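Local structure of arsenate Reductase (Corynebacterium glutamicum, 3T38) at residues 21-29 and 67-76; 148-159 and 166-177. The protein is an arsenate reductase that reduces arsenate to arsenite in a thioredoxin-dependent way, on a low molecular weight tyrosine phosphatase fold. One frame throughout, in Å; residues are numbered along the deposited sequence.

Overall arrangement
Contact 1 (21-29 with 67-76) comes first along the chain and closes before contact 2 (148-159 with 166-177) opens. Their centres lie about 20 Å apart. The first joins the ends of helices 10-24 and 55-73 in the N-terminal family region; the second pairs edge strand 173-176 of the four-stranded parallel sheet with strand 156-159 and the helix before it. Helix 55-73 connects them, since the face bearing A69 and A73 packs on V150, R152 and A153, with A69 O 3.2 Å from A153 CB. Helix 55-73 thus lies between the other N-terminal helices and the phosphatase-like fold, and both contacts also touch the second subunit of the dimer.

Contact 1: 21-29 and 67-76; sequences LALTYQGVF and LHALAVAEGK
F29 and L67 bury the most surface here, followed by Y25; their side chains meet mainly through carbon. The F29 ring slides past the L67 side chain in the opposite direction, with F29 CD2 3.8 Å from L67 CD2. One face of that ring receives L70 CD2, 4.1 Å from the centroid and 24° off the normal, a CH-pi contact; V28 CG1 lies over the centre of the opposite face, and A71 N and E74 OE1 approach the edge.

L67 meets three neighbours with three atoms: CD2 at F29, CB over a face of the Y25 ring, 4.2 Å from the centroid, and CD1 tip to tip with L21, 3.9 Å from L21 CG. With Y25 CG anti to its carbonyl carbon (chi1 -81°), the ring is carried across to L67. At the outer margin K76 passes V28, with K76 CE 3.6 Å from F29 CE1.

I34 of helix 31-49 also packs on L21, Y25 and F29. G75, at positive phi, and the bond K76 N to A71 O mark a Schellman motif ending helix 55-73. The carbon contacts are apolar packing of the end of helix 10-24 and the loop after it on the C-terminal end of helix 55-73, in an N-terminal helical bundle.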
loop_
_atom_site.group_PDB
_atom_site.type_symbol
_atom_site.label_atom_id
_atom_site.label_comp_id
_atom_site.label_asym_id
_atom_site.label_seq_id
_atom_site.Cartn_x
_atom_site.Cartn_y
_atom_site.Cartn_z
ATOM N N LEU A 21 15.807 11.502 -6.740
ATOM C CA LEU A 21 14.663 11.232 -7.585
ATOM C C LEU A 21 13.903 12.528 -7.897
ATOM O O LEU A 21 13.396 12.691 -8.989
ATOM C CB LEU A 21 13.746 10.303 -6.839
ATOM C CG LEU A 21 13.206 9.070 -7.527
ATOM C CD1 LEU A 21 14.104 8.452 -8.634
ATOM C CD2 LEU A 21 12.866 8.077 -6.409
ATOM N N ALA A 22 13.788 13.414 -6.897
ATOM C CA ALA A 22 13.234 14.743 -7.107
ATOM C C ALA A 22 13.896 15.318 -8.341
ATOM O O ALA A 22 13.228 15.785 -9.244
ATOM C CB ALA A 22 13.486 15.655 -5.905
ATOM N N LEU A 23 15.211 15.255 -8.394
ATOM C CA LEU A 23 15.939 16.008 -9.437
ATOM C C LEU A 23 15.819 15.291 -10.779
ATOM O O LEU A 23 15.802 15.917 -11.798
ATOM C CB LEU A 23 17.381 16.190 -9.039
ATOM C CG LEU A 23 17.692 16.984 -7.776
ATOM C CD1 LEU A 23 19.212 16.968 -7.553
ATOM C CD2 LEU A 23 17.212 18.443 -7.952
ATOM N N THR A 24 15.627 13.968 -10.742
ATOM C CA THR A 24 15.524 13.168 -11.955
ATOM C C THR A 24 14.174 13.368 -12.631
ATOM O O THR A 24 14.104 13.507 -13.838
ATOM C CB THR A 24 15.749 11.707 -11.644
ATOM O OG1 THR A 24 17.091 11.575 -11.187
ATOM C CG2 THR A 24 15.573 10.866 -12.908
ATOM N N TYR A 25 13.124 13.405 -11.823
ATOM C CA TYR A 25 11.773 13.661 -12.272
ATOM C C TYR A 25 11.312 15.113 -12.198
ATOM O O TYR A 25 10.115 15.390 -12.019
ATOM C CB TYR A 25 10.838 12.797 -11.445
ATOM C CG TYR A 25 10.829 11.403 -11.999
ATOM C CD1 TYR A 25 10.073 11.117 -13.130
ATOM C CD2 TYR A 25 11.627 10.383 -11.426
ATOM C CE1 TYR A 25 10.075 9.860 -13.670
ATOM C CE2 TYR A 25 11.653 9.142 -11.962
ATOM C CZ TYR A 25 10.858 8.886 -13.088
ATOM O OH TYR A 25 10.839 7.673 -13.655
ATOM N N GLN A 26 12.263 16.030 -12.324
ATOM C CA GLN A 26 11.997 17.464 -12.273
ATOM C C GLN A 26 11.409 17.885 -13.616
ATOM O O GLN A 26 11.958 17.550 -14.668
ATOM C CB GLN A 26 13.315 18.219 -12.032
ATOM C CG GLN A 26 13.197 19.549 -11.281
ATOM C CD GLN A 26 12.530 20.633 -12.097
ATOM O OE1 GLN A 26 12.522 20.599 -13.340
ATOM N NE2 GLN A 26 11.970 21.624 -11.409
ATOM N N GLY A 27 10.314 18.642 -13.575
ATOM C CA GLY A 27 9.582 19.021 -14.785
ATOM C C GLY A 27 8.451 18.035 -15.045
ATOM O O GLY A 27 7.487 18.374 -15.724
ATOM N N VAL A 28 8.548 16.828 -14.490
ATOM C CA VAL A 28 7.577 15.769 -14.766
ATOM C C VAL A 28 6.542 15.585 -13.644
ATOM O O VAL A 28 5.322 15.654 -13.860
ATOM C CB VAL A 28 8.316 14.428 -15.048
ATOM C CG1 VAL A 28 7.351 13.275 -15.282
ATOM C CG2 VAL A 28 9.276 14.605 -16.244
ATOM N N PHE A 29 7.038 15.334 -12.440
ATOM C CA PHE A 29 6.181 15.247 -11.273
ATOM C C PHE A 29 6.669 16.207 -10.230
ATOM O O PHE A 29 7.878 16.459 -10.168
ATOM C CB PHE A 29 6.193 13.813 -10.697
ATOM C CG PHE A 29 5.679 12.788 -11.649
ATOM C CD1 PHE A 29 4.442 12.967 -12.280
ATOM C CD2 PHE A 29 6.428 11.664 -11.948
ATOM C CE1 PHE A 29 3.971 12.034 -13.170
ATOM C CE2 PHE A 29 5.940 10.690 -12.838
ATOM C CZ PHE A 29 4.732 10.882 -13.441
ATOM N N LEU A 67 7.122 5.185 -10.569
ATOM C CA LEU A 67 7.178 6.498 -11.234
ATOM C C LEU A 67 7.191 6.374 -12.737
ATOM O O LEU A 67 6.540 7.116 -13.369
ATOM C CB LEU A 67 8.369 7.319 -10.748
ATOM C CG LEU A 67 8.210 7.817 -9.322
ATOM C CD1 LEU A 67 9.603 8.206 -8.713
ATOM C CD2 LEU A 67 7.245 9.014 -9.299
ATOM N N HIS A 68 7.920 5.388 -13.288
ATOM C CA HIS A 68 7.927 5.127 -14.742
ATOM C C HIS A 68 6.535 4.713 -15.206
ATOM O O HIS A 68 6.026 5.284 -16.150
ATOM C CB HIS A 68 8.977 4.087 -15.140
ATOM C CG HIS A 68 9.067 3.860 -16.629
ATOM N ND1 HIS A 68 9.792 4.685 -17.472
ATOM C CD2 HIS A 68 8.523 2.898 -17.424
ATOM C CE1 HIS A 68 9.674 4.256 -18.719
ATOM N NE2 HIS A 68 8.910 3.173 -18.717
ATOM N N ALA A 69 5.906 3.752 -14.518
ATOM C CA ALA A 69 4.526 3.420 -14.803
ATOM C C ALA A 69 3.656 4.693 -14.832
ATOM O O ALA A 69 2.940 4.913 -15.810
ATOM C CB ALA A 69 3.969 2.407 -13.824
ATOM N N LEU A 70 3.750 5.553 -13.831
ATOM C CA LEU A 70 2.931 6.769 -13.828
ATOM C C LEU A 70 3.229 7.736 -14.989
ATOM O O LEU A 70 2.316 8.334 -15.544
ATOM C CB LEU A 70 3.065 7.506 -12.489
ATOM C CG LEU A 70 2.154 8.716 -12.193
ATOM C CD1 LEU A 70 0.654 8.277 -12.217
ATOM C CD2 LEU A 70 2.500 9.325 -10.843
ATOM N N ALA A 71 4.503 7.882 -15.328
ATOM C CA ALA A 71 4.945 8.658 -16.494
ATOM C C ALA A 71 4.261 8.146 -17.767
ATOM O O ALA A 71 3.825 8.919 -18.616
ATOM C CB ALA A 71 6.464 8.529 -16.626
ATOM N N VAL A 72 4.189 6.821 -17.884
ATOM C CA VAL A 72 3.599 6.173 -19.062
ATOM C C VAL A 72 2.082 6.405 -19.050
ATOM O O VAL A 72 1.515 6.895 -20.008
ATOM C CB VAL A 72 3.957 4.665 -19.116
ATOM C CG1 VAL A 72 3.135 3.930 -20.197
ATOM C CG2 VAL A 72 5.447 4.501 -19.399
ATOM N N ALA A 73 1.444 6.081 -17.934
ATOM C CA ALA A 73 0.014 6.278 -17.759
ATOM C C ALA A 73 -0.403 7.659 -18.244
ATOM O O ALA A 73 -1.453 7.813 -18.846
ATOM C CB ALA A 73 -0.372 6.079 -16.287
ATOM N N GLU A 74 0.452 8.653 -18.004
ATOM C CA GLU A 74 0.156 10.064 -18.320
ATOM C C GLU A 74 0.814 10.589 -19.614
ATOM O O GLU A 74 0.877 11.821 -19.876
ATOM C CB GLU A 74 0.565 10.935 -17.146
ATOM C CG GLU A 74 -0.013 10.494 -15.843
ATOM C CD GLU A 74 0.037 11.560 -14.766
ATOM O OE1 GLU A 74 0.760 12.599 -14.910
ATOM O OE2 GLU A 74 -0.676 11.361 -13.761
ATOM N N GLY A 75 1.296 9.646 -20.416
ATOM C CA GLY A 75 1.911 9.933 -21.696
ATOM C C GLY A 75 3.120 10.851 -21.636
ATOM O O GLY A 75 3.282 11.712 -22.505
ATOM N N LYS A 76 3.962 10.658 -20.620
ATOM C CA LYS A 76 5.185 11.433 -20.435
ATOM C C LYS A 76 6.422 10.672 -20.948
ATOM O O LYS A 76 7.544 11.132 -20.779
ATOM C CB LYS A 76 5.351 11.747 -18.951
ATOM C CG LYS A 76 4.423 12.808 -18.445
ATOM C CD LYS A 76 4.466 12.866 -16.935
ATOM C CE LYS A 76 3.281 13.647 -16.333
ATOM N NZ LYS A 76 3.071 14.952 -16.978
#

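Contact 2: 148-159 and 166-177; sequences DDVIRASDYVIT and CPMYPGKHYLDW
Y169 lies in a hollow framed by D148, I151 and R152 on one side of helix 148-153. R152 CG rests over one face of its ring, 4.3 Å from the centroid, while I151 CG2 and D148 OD1 arrive at the edge. Y169 OH donates to the syn lone pair of D148 OD1 at 2.6 Å, with carboxylate and ring planes 61° apart. D148 OD2 takes R152 NE in a salt bridge, so one carboxylate orients both the phenol and the guanidinium lying across it. I151 CD1 is a knob set against C166 SG (3.5 Å) and the P167 ring.

K172 plugs the end of the same helix. Its chain runs extended and then bends at chi4, bringing NZ to R152 O at 2.7 Å, above that carbonyl plane, and to S154 O at 2.8 Å, in plane; a weak bond goes to I151 O.

Strands 156-159 and 173-176 run parallel, their axes 17° apart. Five nearly straight bonds join them, H173 N-D155 O, V157 N-H173 O, L175 N-V157 O, T159 N-L175 O and W177 N-T159 O, with N-H...O angles of 166° or more. V157 CB leans on the Y174 ring, and I158 CG2 nests over the five-membered ring of W177, 3.6 Å from its centroid. Y156 and H173 lie side by side, rings oblique.

In the four-stranded parallel sheet of the low molecular weight phosphatase fold, 173-176 is the edge strand and 156-159 pairs onward with 83-88; helix 190-211 packs on Y156, L175 and W177, helix 55-73 lies against helix 148-153, and R36 of the second subunit forms a salt bridge to D148.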
loop_
_atom_site.group_PDB
_atom_site.type_symbol
_atom_site.label_atom_id
_atom_site.label_comp_id
_atom_site.label_asym_id
_atom_site.label_seq_id
_atom_site.Cartn_x
_atom_site.Cartn_y
_atom_site.Cartn_z
ATOM N N ASP A 148 -2.066 1.635 -7.978
ATOM C CA ASP A 148 -2.896 2.148 -9.050
ATOM C C ASP A 148 -2.038 2.590 -10.214
ATOM O O ASP A 148 -2.418 2.373 -11.346
ATOM C CB ASP A 148 -3.693 3.383 -8.544
ATOM C CG ASP A 148 -4.764 3.830 -9.523
ATOM O OD1 ASP A 148 -5.742 3.062 -9.706
ATOM O OD2 ASP A 148 -4.633 4.947 -10.049
ATOM N N ASP A 149 -0.877 3.203 -9.958
ATOM C CA ASP A 149 -0.072 3.717 -11.074
ATOM C C ASP A 149 0.194 2.598 -12.110
ATOM O O ASP A 149 0.085 2.831 -13.304
ATOM C CB ASP A 149 1.254 4.309 -10.606
ATOM C CG ASP A 149 1.844 3.557 -9.439
ATOM O OD1 ASP A 149 1.728 2.278 -9.332
ATOM O OD2 ASP A 149 2.328 4.259 -8.545
ATOM N N VAL A 150 0.519 1.385 -11.655
ATOM C CA VAL A 150 0.851 0.307 -12.596
ATOM C C VAL A 150 -0.338 -0.270 -13.349
ATOM O O VAL A 150 -0.145 -0.806 -14.440
ATOM C CB VAL A 150 1.753 -0.812 -11.988
ATOM C CG1 VAL A 150 3.004 -0.122 -11.353
ATOM C CG2 VAL A 150 0.997 -1.645 -10.955
ATOM N N ILE A 151 -1.543 -0.125 -12.789
ATOM C CA ILE A 151 -2.715 -0.491 -13.492
ATOM C C ILE A 151 -2.933 0.510 -14.602
ATOM O O ILE A 151 -3.144 0.129 -15.747
ATOM C CB ILE A 151 -3.953 -0.580 -12.579
ATOM C CG1 ILE A 151 -3.778 -1.666 -11.477
ATOM C CG2 ILE A 151 -5.204 -0.915 -13.428
ATOM C CD1 ILE A 151 -4.821 -1.453 -10.253
ATOM N N ARG A 152 -2.828 1.794 -14.289
ATOM C CA ARG A 152 -3.059 2.873 -15.291
ATOM C C ARG A 152 -2.091 2.782 -16.469
ATOM O O ARG A 152 -2.429 3.106 -17.634
ATOM C CB ARG A 152 -2.932 4.223 -14.645
ATOM C CG ARG A 152 -4.072 4.591 -13.693
ATOM C CD ARG A 152 -3.966 6.047 -13.245
ATOM N NE ARG A 152 -5.008 6.471 -12.309
ATOM C CZ ARG A 152 -5.993 7.301 -12.633
ATOM N NH1 ARG A 152 -6.107 7.783 -13.878
ATOM N NH2 ARG A 152 -6.892 7.619 -11.728
ATOM N N ALA A 153 -0.865 2.355 -16.167
ATOM C CA ALA A 153 0.137 2.308 -17.232
ATOM C C ALA A 153 -0.174 1.104 -18.143
ATOM O O ALA A 153 0.262 1.099 -19.247
ATOM C CB ALA A 153 1.544 2.174 -16.608
ATOM N N SER A 154 -0.839 0.052 -17.633
ATOM C CA SER A 154 -0.843 -1.232 -18.282
ATOM C C SER A 154 -1.779 -1.247 -19.533
ATOM O O SER A 154 -2.846 -0.624 -19.517
ATOM C CB SER A 154 -1.239 -2.308 -17.263
ATOM O OG SER A 154 -0.212 -2.464 -16.292
ATOM N N ASP A 155 -1.356 -1.904 -20.611
ATOM C CA ASP A 155 -2.251 -2.194 -21.773
ATOM C C ASP A 155 -2.990 -3.540 -21.575
ATOM O O ASP A 155 -4.042 -3.739 -22.123
ATOM C CB ASP A 155 -1.470 -2.236 -23.095
ATOM C CG ASP A 155 -0.736 -0.940 -23.382
ATOM O OD1 ASP A 155 -1.400 0.047 -23.750
ATOM O OD2 ASP A 155 0.504 -0.870 -23.207
ATOM N N TYR A 156 -2.405 -4.461 -20.806
ATOM C CA TYR A 156 -2.996 -5.771 -20.488
ATOM C C TYR A 156 -2.924 -5.956 -18.980
ATOM O O TYR A 156 -1.863 -5.736 -18.391
ATOM C CB TYR A 156 -2.188 -6.920 -21.121
ATOM C CG TYR A 156 -2.250 -6.985 -22.621
ATOM C CD1 TYR A 156 -1.500 -6.094 -23.392
ATOM C CD2 TYR A 156 -3.102 -7.906 -23.278
ATOM C CE1 TYR A 156 -1.559 -6.101 -24.785
ATOM C CE2 TYR A 156 -3.172 -7.944 -24.724
ATOM C CZ TYR A 156 -2.397 -7.015 -25.459
ATOM O OH TYR A 156 -2.410 -6.998 -26.842
ATOM N N VAL A 157 -4.018 -6.381 -18.348
ATOM C CA VAL A 157 -3.987 -6.632 -16.913
ATOM C C VAL A 157 -4.505 -8.025 -16.752
ATOM O O VAL A 157 -5.643 -8.290 -17.138
ATOM C CB VAL A 157 -4.932 -5.658 -16.110
ATOM C CG1 VAL A 157 -5.051 -6.097 -14.643
ATOM C CG2 VAL A 157 -4.509 -4.161 -16.230
ATOM N N ILE A 158 -3.679 -8.918 -16.204
ATOM C CA ILE A 158 -4.037 -10.349 -16.114
ATOM C C ILE A 158 -4.134 -10.739 -14.675
ATOM O O ILE A 158 -3.194 -10.673 -13.939
ATOM C CB ILE A 158 -3.055 -11.324 -16.870
ATOM C CG1 ILE A 158 -3.019 -11.042 -18.377
ATOM C CG2 ILE A 158 -3.461 -12.770 -16.725
ATOM C CD1 ILE A 158 -2.138 -9.888 -18.762
ATOM N N THR A 159 -5.289 -11.232 -14.349
ATOM C CA THR A 159 -5.733 -11.592 -13.036
ATOM C C THR A 159 -5.605 -13.107 -12.806
ATOM O O THR A 159 -5.942 -13.884 -13.680
ATOM C CB THR A 159 -7.224 -11.099 -12.957
ATOM O OG1 THR A 159 -7.218 -9.891 -12.169
ATOM C CG2 THR A 159 -8.158 -12.109 -12.439
ATOM N N CYS A 166 -9.065 -5.050 -8.277
ATOM C CA CYS A 166 -8.386 -4.276 -9.276
ATOM C C CYS A 166 -9.367 -3.362 -9.975
ATOM O O CYS A 166 -10.323 -3.843 -10.521
ATOM C CB CYS A 166 -7.612 -5.165 -10.277
ATOM S SG CYS A 166 -6.708 -4.100 -11.421
ATOM N N PRO A 167 -9.155 -2.030 -9.920
ATOM C CA PRO A 167 -10.135 -1.178 -10.623
ATOM C C PRO A 167 -10.129 -1.398 -12.131
ATOM O O PRO A 167 -9.091 -1.699 -12.731
ATOM C CB PRO A 167 -9.710 0.273 -10.264
ATOM C CG PRO A 167 -8.319 0.161 -9.660
ATOM C CD PRO A 167 -8.342 -1.241 -8.983
HETATM N N MSE A 168 -11.294 -1.239 -12.714
HETATM C CA MSE A 168 -11.540 -1.534 -14.108
HETATM C C MSE A 168 -11.438 -0.308 -15.040
HETATM O O MSE A 168 -12.452 0.237 -15.403
HETATM C CB MSE A 168 -12.952 -2.096 -14.186
HETATM C CG MSE A 168 -13.054 -3.314 -15.035
HETATM SE SE MSE A 168 -11.945 -4.806 -14.402
HETATM C CE MSE A 168 -13.429 -5.921 -13.689
ATOM N N TYR A 169 -10.231 0.101 -15.444
ATOM C CA TYR A 169 -10.070 1.265 -16.342
ATOM C C TYR A 169 -10.340 0.929 -17.805
ATOM O O TYR A 169 -9.908 -0.119 -18.285
ATOM C CB TYR A 169 -8.662 1.908 -16.225
ATOM C CG TYR A 169 -8.342 2.524 -14.882
ATOM C CD1 TYR A 169 -8.896 3.742 -14.506
ATOM C CD2 TYR A 169 -7.526 1.873 -13.979
ATOM C CE1 TYR A 169 -8.623 4.304 -13.273
ATOM C CE2 TYR A 169 -7.232 2.433 -12.729
ATOM C CZ TYR A 169 -7.784 3.645 -12.383
ATOM O OH TYR A 169 -7.516 4.201 -11.152
ATOM N N PRO A 170 -11.033 1.834 -18.529
ATOM C CA PRO A 170 -11.153 1.696 -20.005
ATOM C C PRO A 170 -9.816 1.880 -20.713
ATOM O O PRO A 170 -8.908 2.524 -20.158
ATOM C CB PRO A 170 -12.113 2.824 -20.410
ATOM C CG PRO A 170 -12.107 3.754 -19.289
ATOM C CD PRO A 170 -11.803 2.987 -18.025
ATOM N N GLY A 171 -9.712 1.346 -21.927
ATOM C CA GLY A 171 -8.525 1.518 -22.771
ATOM C C GLY A 171 -7.563 0.355 -22.613
ATOM O O GLY A 171 -6.396 0.458 -22.998
ATOM N N LYS A 172 -8.046 -0.760 -22.044
ATOM C CA LYS A 172 -7.192 -1.843 -21.608
ATOM C C LYS A 172 -7.809 -3.234 -21.815
ATOM O O LYS A 172 -9.023 -3.398 -21.692
ATOM C CB LYS A 172 -6.903 -1.698 -20.103
ATOM C CG LYS A 172 -6.250 -0.409 -19.670
ATOM C CD LYS A 172 -5.942 -0.371 -18.158
ATOM C CE LYS A 172 -5.603 1.119 -17.768
ATOM N NZ LYS A 172 -4.395 1.489 -18.506
ATOM N N HIS A 173 -6.939 -4.234 -22.011
ATOM C CA HIS A 173 -7.332 -5.666 -22.021
ATOM C C HIS A 173 -7.269 -6.316 -20.645
ATOM O O HIS A 173 -6.213 -6.563 -20.128
ATOM C CB HIS A 173 -6.530 -6.467 -23.093
ATOM C CG HIS A 173 -6.543 -5.793 -24.419
ATOM N ND1 HIS A 173 -7.674 -5.735 -25.200
ATOM C CD2 HIS A 173 -5.607 -5.043 -25.056
ATOM C CE1 HIS A 173 -7.429 -5.011 -26.278
ATOM N NE2 HIS A 173 -6.180 -4.583 -26.217
ATOM N N TYR A 174 -8.418 -6.540 -20.047
ATOM C CA TYR A 174 -8.516 -7.318 -18.820
ATOM C C TYR A 174 -8.756 -8.810 -19.151
ATOM O O TYR A 174 -9.761 -9.193 -19.761
ATOM C CB TYR A 174 -9.615 -6.742 -17.911
ATOM C CG TYR A 174 -9.230 -5.430 -17.267
ATOM C CD1 TYR A 174 -9.388 -4.210 -17.928
ATOM C CD2 TYR A 174 -8.696 -5.414 -15.984
ATOM C CE1 TYR A 174 -9.023 -2.998 -17.305
ATOM C CE2 TYR A 174 -8.345 -4.227 -15.353
ATOM C CZ TYR A 174 -8.498 -3.027 -16.030
ATOM O OH TYR A 174 -8.121 -1.877 -15.374
ATOM N N LEU A 175 -7.807 -9.619 -18.732
ATOM C CA LEU A 175 -7.815 -11.053 -18.917
ATOM C C LEU A 175 -7.868 -11.697 -17.514
ATOM O O LEU A 175 -7.227 -11.192 -16.575
ATOM C CB LEU A 175 -6.528 -11.489 -19.682
ATOM C CG LEU A 175 -6.353 -11.609 -21.228
ATOM C CD1 LEU A 175 -7.240 -10.726 -22.127
ATOM C CD2 LEU A 175 -4.879 -11.532 -21.679
ATOM N N ASP A 176 -8.640 -12.776 -17.384
ATOM C CA ASP A 176 -8.777 -13.554 -16.151
ATOM C C ASP A 176 -8.329 -15.008 -16.372
ATOM O O ASP A 176 -8.972 -15.752 -17.102
ATOM C CB ASP A 176 -10.265 -13.558 -15.724
ATOM C CG ASP A 176 -10.471 -14.047 -14.295
ATOM O OD1 ASP A 176 -9.640 -14.786 -13.750
ATOM O OD2 ASP A 176 -11.497 -13.703 -13.706
ATOM N N TRP A 177 -7.218 -15.396 -15.746
ATOM C CA TRP A 177 -6.619 -16.715 -15.945
ATOM C C TRP A 177 -6.873 -17.696 -14.790
ATOM O O TRP A 177 -6.084 -18.621 -14.591
ATOM C CB TRP A 177 -5.110 -16.592 -16.142
ATOM C CG TRP A 177 -4.685 -16.151 -17.516
ATOM C CD1 TRP A 177 -5.493 -15.736 -18.527
ATOM C CD2 TRP A 177 -3.356 -16.033 -17.991
ATOM N NE1 TRP A 177 -4.748 -15.384 -19.619
ATOM C CE2 TRP A 177 -3.429 -15.558 -19.322
ATOM C CE3 TRP A 177 -2.092 -16.306 -17.428
ATOM C CZ2 TRP A 177 -2.302 -15.337 -20.106
ATOM C CZ3 TRP A 177 -0.963 -16.091 -18.207
ATOM C CH2 TRP A 177 -1.071 -15.596 -19.525
#